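Local coordinates for ABC transporter ATP-binding protein (Sulfolobus tokodaii, PDB 2PJZ) that probably binds and hydrolyses ATP as the nucleotide-binding subunit of an ABC transporter, possibly one that moves cobalt, at residues A[1-5]-A[176-180]; A[31-37]-A[194-199]; A[47-53]-A[76-82]; A[131-136]-A[153-159]. All coordinates share one frame; numbering follows the deposited sequence. Where two conformers were deposited one is given.

Contact 1. Residues A[1-5]-A[176-180]; sequences MIQLK and KEGIL
M1 N, the amino group that begins the chain, meets the carboxylate of E177 in a bond that is both salt bridge and hydrogen bond, with M1 N 2.6 Å from E177 OE2. The oxygen receives it on its syn lone pair, the one on the side of OE1. The side chain of M1 leaves its CA pointing away from 176-180, and the main-chain nitrogen makes the link. E177 gets there by stretching out fully: CG lies anti to the backbone N (chi1 174°) and the chain stays straight beyond it, carrying the carboxylate clear of its strand. G30 N donates to E177 OE1, so both oxygens are held and the group is unlikely to turn. M1 N in turn also bonds N63 OD1. The terminal amine would probably keep this buried acid ionised.

Next to this pair, I2 runs past E177 in the opposite direction, its CG1 3.8 Å from E177 OE2. With CG1 set beside its backbone N (chi1 -59°) and the chain extended beyond, I2 CD1 reaches across to the glycine backbone, 4.0 Å from G178 CA. The same methyl lies 4.2 Å from I179 CD1, where the two isoleucines cross obliquely. I179 goes on to rest against L47 and I50 of helix 43-50. The two strands approach to 9.4 Å between axes with 55° between their directions, too far for backbone pairing: one sheet sits over the other. This layering of an antiparallel sheet on the P-loop NTPase core sheet belongs to the ABC ATPase fold.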
# COMPACT_ATOMS: atom_id res chain seq x y z
N MET A 1 13.94 -2.25 -7.74
CA MET A 1 14.46 -2.38 -6.34
C MET A 1 14.04 -1.16 -5.50
O MET A 1 14.29 -0.01 -5.90
CB MET A 1 15.98 -2.47 -6.33
CG MET A 1 16.60 -2.60 -4.88
SD MET A 1 16.21 -4.16 -3.95
CE MET A 1 17.19 -5.37 -4.94
N ILE A 2 13.40 -1.41 -4.37
CA ILE A 2 13.12 -0.34 -3.38
C ILE A 2 13.85 -0.75 -2.13
O ILE A 2 13.71 -1.90 -1.67
CB ILE A 2 11.58 -0.24 -3.04
CG1 ILE A 2 10.74 0.04 -4.29
CG2 ILE A 2 11.31 0.78 -1.91
CD1 ILE A 2 9.24 -0.24 -4.08
N GLN A 3 14.70 0.13 -1.61
CA GLN A 3 15.41 -0.16 -0.36
C GLN A 3 15.08 0.93 0.66
O GLN A 3 15.33 2.10 0.38
CB GLN A 3 16.92 -0.14 -0.53
CG GLN A 3 17.50 -1.18 -1.50
CD GLN A 3 18.89 -0.79 -1.90
OE1 GLN A 3 19.09 -0.13 -2.92
NE2 GLN A 3 19.87 -1.14 -1.06
N LEU A 4 14.53 0.53 1.81
CA LEU A 4 14.43 1.47 2.96
C LEU A 4 15.53 1.09 3.90
O LEU A 4 15.60 -0.08 4.38
CB LEU A 4 13.06 1.41 3.67
CG LEU A 4 11.86 2.09 2.99
CD1 LEU A 4 11.58 1.58 1.57
CD2 LEU A 4 10.62 1.95 3.88
N LYS A 5 16.46 2.01 4.15
CA LYS A 5 17.61 1.70 5.03
C LYS A 5 17.62 2.60 6.26
O LYS A 5 18.07 3.75 6.18
CB LYS A 5 18.97 1.80 4.30
CG LYS A 5 19.05 1.14 2.91
CD LYS A 5 18.84 -0.38 2.92
CE LYS A 5 20.03 -1.16 3.54
NZ LYS A 5 19.80 -2.65 3.46
N LYS A 176 4.85 -4.40 -11.97
CA LYS A 176 5.33 -5.65 -11.41
C LYS A 176 5.88 -5.54 -10.00
O LYS A 176 5.67 -6.46 -9.20
CB LYS A 176 6.37 -6.31 -12.31
CG LYS A 176 6.85 -7.68 -11.76
CD LYS A 176 7.77 -8.41 -12.73
CE LYS A 176 9.20 -7.98 -12.58
NZ LYS A 176 10.02 -8.80 -13.54
N GLU A 177 6.57 -4.44 -9.68
CA GLU A 177 7.21 -4.31 -8.37
C GLU A 177 6.51 -3.18 -7.60
O GLU A 177 6.04 -2.20 -8.21
CB GLU A 177 8.68 -3.93 -8.54
CG GLU A 177 9.48 -3.60 -7.26
CD GLU A 177 10.93 -3.29 -7.61
OE1 GLU A 177 11.59 -4.17 -8.25
OE2 GLU A 177 11.41 -2.19 -7.25
N GLY A 178 6.45 -3.30 -6.29
CA GLY A 178 5.99 -2.16 -5.50
C GLY A 178 5.42 -2.55 -4.18
O GLY A 178 5.67 -3.65 -3.65
N ILE A 179 4.66 -1.62 -3.60
CA ILE A 179 4.19 -1.78 -2.23
C ILE A 179 2.75 -1.36 -2.26
O ILE A 179 2.40 -0.31 -2.80
CB ILE A 179 5.00 -0.89 -1.23
CG1 ILE A 179 6.43 -1.43 -1.07
CG2 ILE A 179 4.29 -0.86 0.18
CD1 ILE A 179 7.36 -0.41 -0.38
N LEU A 180 1.88 -2.19 -1.67
CA LEU A 180 0.48 -1.88 -1.55
C LEU A 180 0.22 -1.81 -0.05
O LEU A 180 0.52 -2.75 0.64
CB LEU A 180 -0.37 -3.01 -2.15
CG LEU A 180 -1.90 -2.80 -2.25
CD1 LEU A 180 -2.51 -3.74 -3.32
CD2 LEU A 180 -2.60 -3.02 -0.89

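Contact 2. Residues A[31-37]-A[194-199]; sequences EKVIILG and YKAYFL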
# COMPACT_ATOMS: atom_id res chain seq x y z
N GLU A 31 8.55 -7.73 -7.42
CA GLU A 31 7.26 -8.25 -6.94
C GLU A 31 6.57 -7.12 -6.17
O GLU A 31 7.24 -6.20 -5.72
CB GLU A 31 7.46 -9.46 -5.99
CG GLU A 31 8.15 -9.14 -4.66
CD GLU A 31 8.44 -10.37 -3.82
OE1 GLU A 31 7.55 -11.24 -3.71
OE2 GLU A 31 9.55 -10.49 -3.29
N LYS A 32 5.25 -7.21 -6.02
CA LYS A 32 4.50 -6.33 -5.08
C LYS A 32 4.44 -6.97 -3.72
O LYS A 32 4.24 -8.17 -3.61
CB LYS A 32 3.07 -6.13 -5.56
CG LYS A 32 2.94 -5.19 -6.75
CD LYS A 32 1.48 -5.18 -7.25
CE LYS A 32 1.35 -5.76 -8.67
NZ LYS A 32 1.21 -7.30 -8.82
N VAL A 33 4.64 -6.20 -2.66
CA VAL A 33 4.42 -6.75 -1.33
C VAL A 33 3.31 -5.91 -0.68
O VAL A 33 3.08 -4.75 -1.08
CB VAL A 33 5.69 -6.81 -0.46
CG1 VAL A 33 6.79 -7.65 -1.16
CG2 VAL A 33 6.20 -5.37 -0.09
N ILE A 34 2.63 -6.49 0.28
CA ILE A 34 1.55 -5.79 0.96
C ILE A 34 1.99 -5.46 2.38
O ILE A 34 2.57 -6.30 3.07
CB ILE A 34 0.25 -6.65 0.99
CG1 ILE A 34 -0.23 -6.92 -0.43
CG2 ILE A 34 -0.87 -5.95 1.83
CD1 ILE A 34 -1.24 -8.07 -0.52
N ILE A 35 1.75 -4.23 2.81
CA ILE A 35 2.10 -3.89 4.17
C ILE A 35 0.75 -3.73 4.85
O ILE A 35 -0.08 -2.94 4.39
CB ILE A 35 2.90 -2.56 4.25
CG1 ILE A 35 4.29 -2.75 3.62
CG2 ILE A 35 3.01 -2.09 5.73
CD1 ILE A 35 5.16 -1.44 3.68
N LEU A 36 0.55 -4.52 5.92
CA LEU A 36 -0.73 -4.54 6.65
C LEU A 36 -0.53 -3.84 7.95
O LEU A 36 0.43 -4.09 8.65
CB LEU A 36 -1.17 -5.99 6.97
CG LEU A 36 -1.47 -6.91 5.82
CD1 LEU A 36 -1.68 -8.36 6.35
CD2 LEU A 36 -2.72 -6.38 5.05
N GLY A 37 -1.41 -2.92 8.28
CA GLY A 37 -1.23 -2.27 9.57
C GLY A 37 -2.53 -1.61 9.92
O GLY A 37 -3.25 -1.20 9.02
N TYR A 194 1.01 -13.26 -3.07
CA TYR A 194 1.83 -12.09 -2.68
C TYR A 194 2.42 -12.27 -1.31
O TYR A 194 1.92 -13.09 -0.55
CB TYR A 194 1.00 -10.81 -2.72
CG TYR A 194 0.68 -10.40 -4.11
CD1 TYR A 194 0.95 -9.12 -4.57
CD2 TYR A 194 0.08 -11.30 -4.99
CE1 TYR A 194 0.64 -8.76 -5.91
CE2 TYR A 194 -0.20 -10.97 -6.28
CZ TYR A 194 0.08 -9.72 -6.75
OH TYR A 194 -0.25 -9.46 -8.06
N LYS A 195 3.50 -11.54 -1.01
CA LYS A 195 4.07 -11.53 0.32
C LYS A 195 3.51 -10.32 1.08
O LYS A 195 3.25 -9.26 0.47
CB LYS A 195 5.60 -11.39 0.28
CG LYS A 195 6.34 -12.59 -0.33
CD LYS A 195 7.84 -12.35 -0.19
CE LYS A 195 8.64 -13.29 -1.10
NZ LYS A 195 9.87 -12.55 -1.50
N ALA A 196 3.34 -10.51 2.38
CA ALA A 196 2.93 -9.46 3.33
C ALA A 196 3.92 -9.19 4.46
O ALA A 196 4.64 -10.07 4.97
CB ALA A 196 1.51 -9.79 3.93
N TYR A 197 3.90 -7.93 4.90
CA TYR A 197 4.57 -7.50 6.11
C TYR A 197 3.51 -6.84 7.00
O TYR A 197 2.54 -6.31 6.51
CB TYR A 197 5.61 -6.43 5.79
CG TYR A 197 6.77 -6.97 4.99
CD1 TYR A 197 7.96 -7.29 5.64
CD2 TYR A 197 6.67 -7.17 3.62
CE1 TYR A 197 9.07 -7.80 4.93
CE2 TYR A 197 7.77 -7.68 2.88
CZ TYR A 197 8.96 -7.98 3.57
OH TYR A 197 10.05 -8.50 2.91
N PHE A 198 3.70 -6.93 8.31
CA PHE A 198 2.88 -6.20 9.28
C PHE A 198 3.65 -4.98 9.79
O PHE A 198 4.80 -5.09 10.16
CB PHE A 198 2.62 -7.10 10.50
CG PHE A 198 1.66 -8.21 10.20
CD1 PHE A 198 0.27 -8.02 10.40
CD2 PHE A 198 2.12 -9.43 9.70
CE1 PHE A 198 -0.64 -9.05 10.13
CE2 PHE A 198 1.22 -10.47 9.45
CZ PHE A 198 -0.16 -10.28 9.65
N LEU A 199 2.99 -3.82 9.81
CA LEU A 199 3.56 -2.66 10.52
C LEU A 199 2.93 -2.70 11.92
O LEU A 199 1.81 -2.21 12.08
CB LEU A 199 3.23 -1.36 9.77
CG LEU A 199 3.90 -0.05 10.23
CD1 LEU A 199 5.44 -0.14 10.25
CD2 LEU A 199 3.45 1.04 9.33
O HOH W 1 4.91 -10.70 -3.18
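K32 and the ring of Y194 lie side by side and point the same way, K32 CB packing 3.6 Å from Y194 CE1. Bends at chi3 and chi4 then curl the lysine around the ring's edge, where K32 NZ donates to Y194 OH at 2.7 Å. At the base of the tyrosine side chain, I34 CD1 lies against Y194 CB, the two side chains crossing at about a right angle. An alanine in place of Y194 would probably leave K32 NZ without this acceptor and open a gap beside K32 CB, where the ring had packed. At the same end, water 1 fills the mouth between the diverging strands, bonded to K32 O, K195 N and E31 OE1, while E31 OE2 holds K195 NZ in a 2.7 Å salt bridge.

Beyond it the strands pair in parallel, I34 N to K195 O and L36 N to Y197 O, inside the core sheet of the P-loop NTPase fold; 31-37 ends at G37, where the probable Walker A loop starts.

Bumps alternate between the two faces. On that of V33, I35 and Y197, V33 CB meets the edge of the Y197 ring, 4.0 Å from Y197 CE2; farther along, I35 CG2 lies 4.1 Å from L199 CB. On the other, the small A196 leaves room for L36 CD1, also 4.0 Å from F198 CE1.

Contact 3. Residues A[47-53]-A[76-82]; sequences LRAISGL and YSTNLPE
The end of the helix that follows the probable Walker A loop, 43-50, meets strand 76-78 and the turn after it, a turn that in related ABC ATPases carries the Q-loop; S51 and Y76 make the central link. Y76 OH donates to S51 OG at 2.8 Å, the serine oxygen lying at the edge of the tyrosine ring, near its plane. S51 OG passes its own hydrogen to L47 O, also at 2.8 Å. OG sits beside the serine's backbone N (chi1 -49°), which turns it back over the last helical turn, and OG and N reach L47 O from opposite faces of the carbonyl. The helix closes at G52 in a Schellman motif.

L80 CD1 is the apolar centre of the contact. It lies 3.8 Å from R48 CG, where the two side chains cross at about a right angle, and likewise 3.8 Å from L53 CD1, with L47 CB and S51 OG nearby. T78 OG1 shapes the turn that presents this leucine: it accepts from L80 N in an ST turn and bonds G151 O of the adjacent strand. L53 CD1 also packs 3.7 Å from E82 CB.

At the exposed E82, OE2 sits over one face of the R48 guanidinium, 2.8 Å from R48 NE, in a purely electrostatic salt bridge with no N-H aimed at the oxygen; R48 has two conformers, so this pairing is tentative. The chemistry thus implies a chain of two bonds from Y76 OH through S51 OG to L47 O, each hydroxyl having a definite acceptor, and a looser charge pair toward solvent.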
# COMPACT_ATOMS: atom_id res chain seq x y z
N LEU A 47 4.54 5.42 2.64
CA LEU A 47 4.39 5.57 1.21
C LEU A 47 4.65 6.99 0.73
O LEU A 47 5.23 7.19 -0.34
CB LEU A 47 2.98 5.15 0.80
CG LEU A 47 2.78 4.22 -0.39
CD1 LEU A 47 3.85 3.06 -0.55
CD2 LEU A 47 1.37 3.64 -0.27
N ARG A 48 4.22 7.98 1.51
CA ARG A 48 4.47 9.37 1.15
C ARG A 48 6.00 9.64 1.10
O ARG A 48 6.48 10.27 0.17
CB ARG A 48 3.72 10.33 2.09
CG ARG A 48 2.21 10.44 1.78
CD ARG A 48 1.43 11.23 2.86
NE ARG A 48 1.73 12.65 2.83
CZ ARG A 48 1.53 13.50 3.83
NH1 ARG A 48 1.04 13.10 5.00
NH2 ARG A 48 1.82 14.78 3.67
N ALA A 49 6.73 9.16 2.10
CA ALA A 49 8.19 9.30 2.11
C ALA A 49 8.84 8.63 0.88
O ALA A 49 9.69 9.23 0.21
CB ALA A 49 8.77 8.74 3.39
N ILE A 50 8.45 7.39 0.59
CA ILE A 50 8.99 6.67 -0.59
C ILE A 50 8.69 7.45 -1.88
O ILE A 50 9.52 7.49 -2.80
CB ILE A 50 8.39 5.22 -0.66
CG1 ILE A 50 8.84 4.37 0.55
CG2 ILE A 50 8.75 4.55 -2.00
CD1 ILE A 50 8.01 3.03 0.70
N SER A 51 7.52 8.10 -1.94
CA SER A 51 7.08 8.86 -3.13
C SER A 51 7.62 10.28 -3.23
O SER A 51 7.27 11.02 -4.18
CB SER A 51 5.56 8.88 -3.24
OG SER A 51 5.04 7.58 -3.10
N GLY A 52 8.48 10.66 -2.28
CA GLY A 52 9.17 11.95 -2.40
C GLY A 52 8.31 13.10 -1.84
O GLY A 52 8.52 14.26 -2.17
N LEU A 53 7.34 12.77 -0.99
CA LEU A 53 6.32 13.74 -0.57
C LEU A 53 6.45 14.18 0.90
O LEU A 53 5.67 15.03 1.38
CB LEU A 53 4.90 13.17 -0.81
CG LEU A 53 4.54 12.84 -2.28
CD1 LEU A 53 3.33 11.89 -2.34
CD2 LEU A 53 4.29 14.14 -3.02
N TYR A 76 8.13 5.11 -11.99
CA TYR A 76 7.45 4.97 -10.69
C TYR A 76 6.12 5.69 -10.71
O TYR A 76 6.02 6.81 -11.26
CB TYR A 76 8.34 5.57 -9.58
CG TYR A 76 7.68 5.53 -8.21
CD1 TYR A 76 7.75 4.38 -7.44
CD2 TYR A 76 6.95 6.62 -7.73
CE1 TYR A 76 7.13 4.32 -6.19
CE2 TYR A 76 6.34 6.58 -6.46
CZ TYR A 76 6.44 5.40 -5.71
OH TYR A 76 5.87 5.32 -4.47
N SER A 77 5.09 5.09 -10.12
CA SER A 77 3.79 5.72 -9.96
C SER A 77 3.26 5.52 -8.55
O SER A 77 3.57 4.52 -7.90
CB SER A 77 2.73 5.05 -10.88
OG SER A 77 2.97 5.36 -12.21
N THR A 78 2.43 6.45 -8.09
CA THR A 78 1.67 6.28 -6.85
C THR A 78 0.24 6.76 -7.10
O THR A 78 -0.02 7.59 -7.99
CB THR A 78 2.32 7.03 -5.63
OG1 THR A 78 1.57 6.80 -4.41
CG2 THR A 78 2.37 8.56 -5.89
N ASN A 79 -0.70 6.20 -6.36
CA ASN A 79 -2.08 6.71 -6.37
C ASN A 79 -2.35 7.69 -5.25
O ASN A 79 -3.49 8.09 -5.05
CB ASN A 79 -3.07 5.54 -6.25
CG ASN A 79 -3.07 4.89 -4.86
OD1 ASN A 79 -2.20 5.15 -4.03
ND2 ASN A 79 -4.09 4.06 -4.61
N LEU A 80 -1.29 8.10 -4.52
CA LEU A 80 -1.50 9.02 -3.37
C LEU A 80 -2.13 10.33 -3.83
O LEU A 80 -1.74 10.88 -4.88
CB LEU A 80 -0.19 9.33 -2.63
CG LEU A 80 0.34 8.22 -1.71
CD1 LEU A 80 1.84 8.53 -1.44
CD2 LEU A 80 -0.44 8.11 -0.39
N PRO A 81 -3.08 10.85 -3.05
CA PRO A 81 -3.81 12.05 -3.50
C PRO A 81 -2.86 13.24 -3.75
O PRO A 81 -3.12 14.04 -4.64
CB PRO A 81 -4.77 12.36 -2.34
CG PRO A 81 -4.90 11.12 -1.59
CD PRO A 81 -3.57 10.36 -1.75
N GLU A 82 -1.77 13.31 -2.99
CA GLU A 82 -0.75 14.38 -3.13
C GLU A 82 -0.14 14.46 -4.55
O GLU A 82 0.35 15.53 -4.98
CB GLU A 82 0.38 14.18 -2.11
CG GLU A 82 0.03 14.43 -0.64
CD GLU A 82 -0.53 13.22 0.10
OE1 GLU A 82 -1.00 12.21 -0.52
OE2 GLU A 82 -0.54 13.29 1.34

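Contact 4. Residues A[131-136]-A[153-159]; sequences AGQSVL and DEPFENV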
# COMPACT_ATOMS: atom_id res chain seq x y z
N ALA A 131 -15.19 9.34 -2.43
CA ALA A 131 -14.00 8.62 -1.97
C ALA A 131 -13.68 7.40 -2.84
O ALA A 131 -12.54 7.23 -3.30
CB ALA A 131 -14.18 8.21 -0.52
N GLY A 132 -14.69 6.56 -3.08
CA GLY A 132 -14.53 5.38 -3.93
C GLY A 132 -14.11 5.74 -5.35
O GLY A 132 -13.17 5.17 -5.91
N GLN A 133 -14.80 6.71 -5.93
CA GLN A 133 -14.45 7.20 -7.28
C GLN A 133 -13.04 7.80 -7.37
O GLN A 133 -12.30 7.52 -8.33
CB GLN A 133 -15.45 8.25 -7.72
CG GLN A 133 -16.82 7.69 -8.10
CD GLN A 133 -17.77 8.82 -8.51
OE1 GLN A 133 -17.63 9.96 -8.07
NE2 GLN A 133 -18.73 8.50 -9.38
N SER A 134 -12.69 8.63 -6.39
CA SER A 134 -11.37 9.29 -6.31
C SER A 134 -10.23 8.26 -6.30
O SER A 134 -9.29 8.37 -7.11
CB SER A 134 -11.27 10.17 -5.06
OG SER A 134 -9.99 10.77 -4.95
N VAL A 135 -10.31 7.27 -5.40
CA VAL A 135 -9.28 6.21 -5.33
C VAL A 135 -9.23 5.35 -6.59
O VAL A 135 -8.14 4.98 -7.05
CB VAL A 135 -9.30 5.36 -4.02
CG1 VAL A 135 -10.39 4.27 -4.03
CG2 VAL A 135 -7.93 4.69 -3.81
N LEU A 136 -10.38 5.05 -7.18
CA LEU A 136 -10.37 4.27 -8.42
C LEU A 136 -9.71 5.04 -9.52
O LEU A 136 -8.88 4.46 -10.26
CB LEU A 136 -11.79 3.84 -8.85
CG LEU A 136 -12.37 2.73 -7.96
CD1 LEU A 136 -13.88 2.55 -8.25
CD2 LEU A 136 -11.61 1.42 -8.12
N ASP A 153 -1.65 3.24 -2.05
CA ASP A 153 -2.29 3.43 -0.74
C ASP A 153 -3.78 3.00 -0.79
O ASP A 153 -4.56 3.50 -1.60
CB ASP A 153 -2.19 4.89 -0.34
CG ASP A 153 -2.70 5.15 1.08
OD1 ASP A 153 -2.56 4.27 1.95
OD2 ASP A 153 -3.25 6.23 1.29
N GLU A 154 -4.15 2.09 0.10
CA GLU A 154 -5.58 1.72 0.33
C GLU A 154 -6.43 1.73 -0.93
O GLU A 154 -7.43 2.48 -0.99
CB GLU A 154 -6.21 2.68 1.36
CG GLU A 154 -5.62 2.55 2.73
CD GLU A 154 -6.12 1.33 3.49
OE1 GLU A 154 -6.79 0.44 2.90
OE2 GLU A 154 -5.80 1.26 4.69
N PRO A 155 -6.07 0.91 -1.94
CA PRO A 155 -6.77 1.05 -3.22
C PRO A 155 -8.22 0.53 -3.18
O PRO A 155 -8.95 0.72 -4.14
CB PRO A 155 -5.92 0.22 -4.19
CG PRO A 155 -5.22 -0.79 -3.32
CD PRO A 155 -5.02 -0.14 -1.98
N PHE A 156 -8.63 -0.07 -2.07
CA PHE A 156 -9.92 -0.77 -2.00
C PHE A 156 -10.89 -0.10 -1.03
O PHE A 156 -12.06 -0.50 -0.95
CB PHE A 156 -9.74 -2.22 -1.55
CG PHE A 156 -8.65 -2.96 -2.29
CD1 PHE A 156 -8.81 -3.33 -3.61
CD2 PHE A 156 -7.47 -3.32 -1.62
CE1 PHE A 156 -7.81 -4.03 -4.29
CE2 PHE A 156 -6.47 -4.02 -2.28
CZ PHE A 156 -6.64 -4.37 -3.62
N GLU A 157 -10.42 0.90 -0.30
CA GLU A 157 -11.23 1.50 0.74
C GLU A 157 -12.33 2.34 0.11
O GLU A 157 -12.09 3.07 -0.84
CB GLU A 157 -10.36 2.29 1.71
CG GLU A 157 -11.10 2.82 2.91
CD GLU A 157 -10.20 3.11 4.10
OE1 GLU A 157 -8.97 3.28 3.92
OE2 GLU A 157 -10.73 3.19 5.23
N ASN A 158 -13.58 2.18 0.59
CA ASN A 158 -14.73 2.92 0.01
C ASN A 158 -15.09 2.49 -1.43
O ASN A 158 -15.84 3.19 -2.14
CB ASN A 158 -14.49 4.44 0.09
CG ASN A 158 -14.11 4.90 1.49
OD1 ASN A 158 -14.80 4.57 2.47
ND2 ASN A 158 -13.01 5.65 1.60
N VAL A 159 -14.58 1.34 -1.85
CA VAL A 159 -14.85 0.80 -3.18
C VAL A 159 -15.77 -0.43 -3.05
O VAL A 159 -15.49 -1.32 -2.26
CB VAL A 159 -13.54 0.41 -3.91
CG1 VAL A 159 -13.88 -0.27 -5.22
CG2 VAL A 159 -12.68 1.66 -4.17
O HOH W 2 -10.94 5.83 -0.59
O HOH W 3 -17.20 6.36 -1.97
O HOH W 4 -8.23 1.77 -6.38
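V135 packs against V159 where the helix that begins in the LSAGQ sequence, the likely ABC signature motif, meets the loop following the probable Walker B strand, a loop that in relatives includes the D-loop.

The apolar contacts come first. V135 CG1 and V159 CG2 are only 3.5 Å apart, tighter than usual. CG1 of V135 occupies the crowded position between its backbone N and carbonyl carbon (chi1 79°), while CG2, anti to the N, lies 3.6 Å from E154 O. Thus the two methyls of V135 face different parts of the loop. L136 and V159 reach toward each other tip to tip, L136 CG 4.0 Å from V159 CG2. Trimming V135 to an alanine would probably open a gap between helix and loop and leave V159 CG2 without its close partner.

Close packing around the helix start comes next: G132 CA approaches N158 O to 3.1 Å, and any CB at this glycine would clash with that oxygen. Beside it, A131 CB lies 3.5 Å from N158 ND2.

No direct hydrogen bond joins the segments, and water bridges them instead. Water 2 accepts from N158 ND2 and donates to E157 O, with a weak bond to A131 O. Water 4 donates weakly to V135 O and, at 2.6 Å, to P155 O.

Overall arrangement
Contacts 1, 2 and 3 all reach the six-stranded mixed core sheet, in which strand 32-36 lies between 177-182 and 195-200. Contacts 1 and 2, with centres about 10 Å apart, alternate along the chain and are joined there by backbone bonds between L180 and both V33 and I35. Contacts 3 and 4 come in series, each nested inside the loops closed by the other two; their centres are about 15 Å apart, and N79 OD1 meets D153 N between them. Helix 43-50, part of contact 3, touches contact 1 through L47 and I50 and contact 4 through L47, which meets D153. The antiparallel sheet, the probable Walker A region and the likely signature helix are thereby tied to one core.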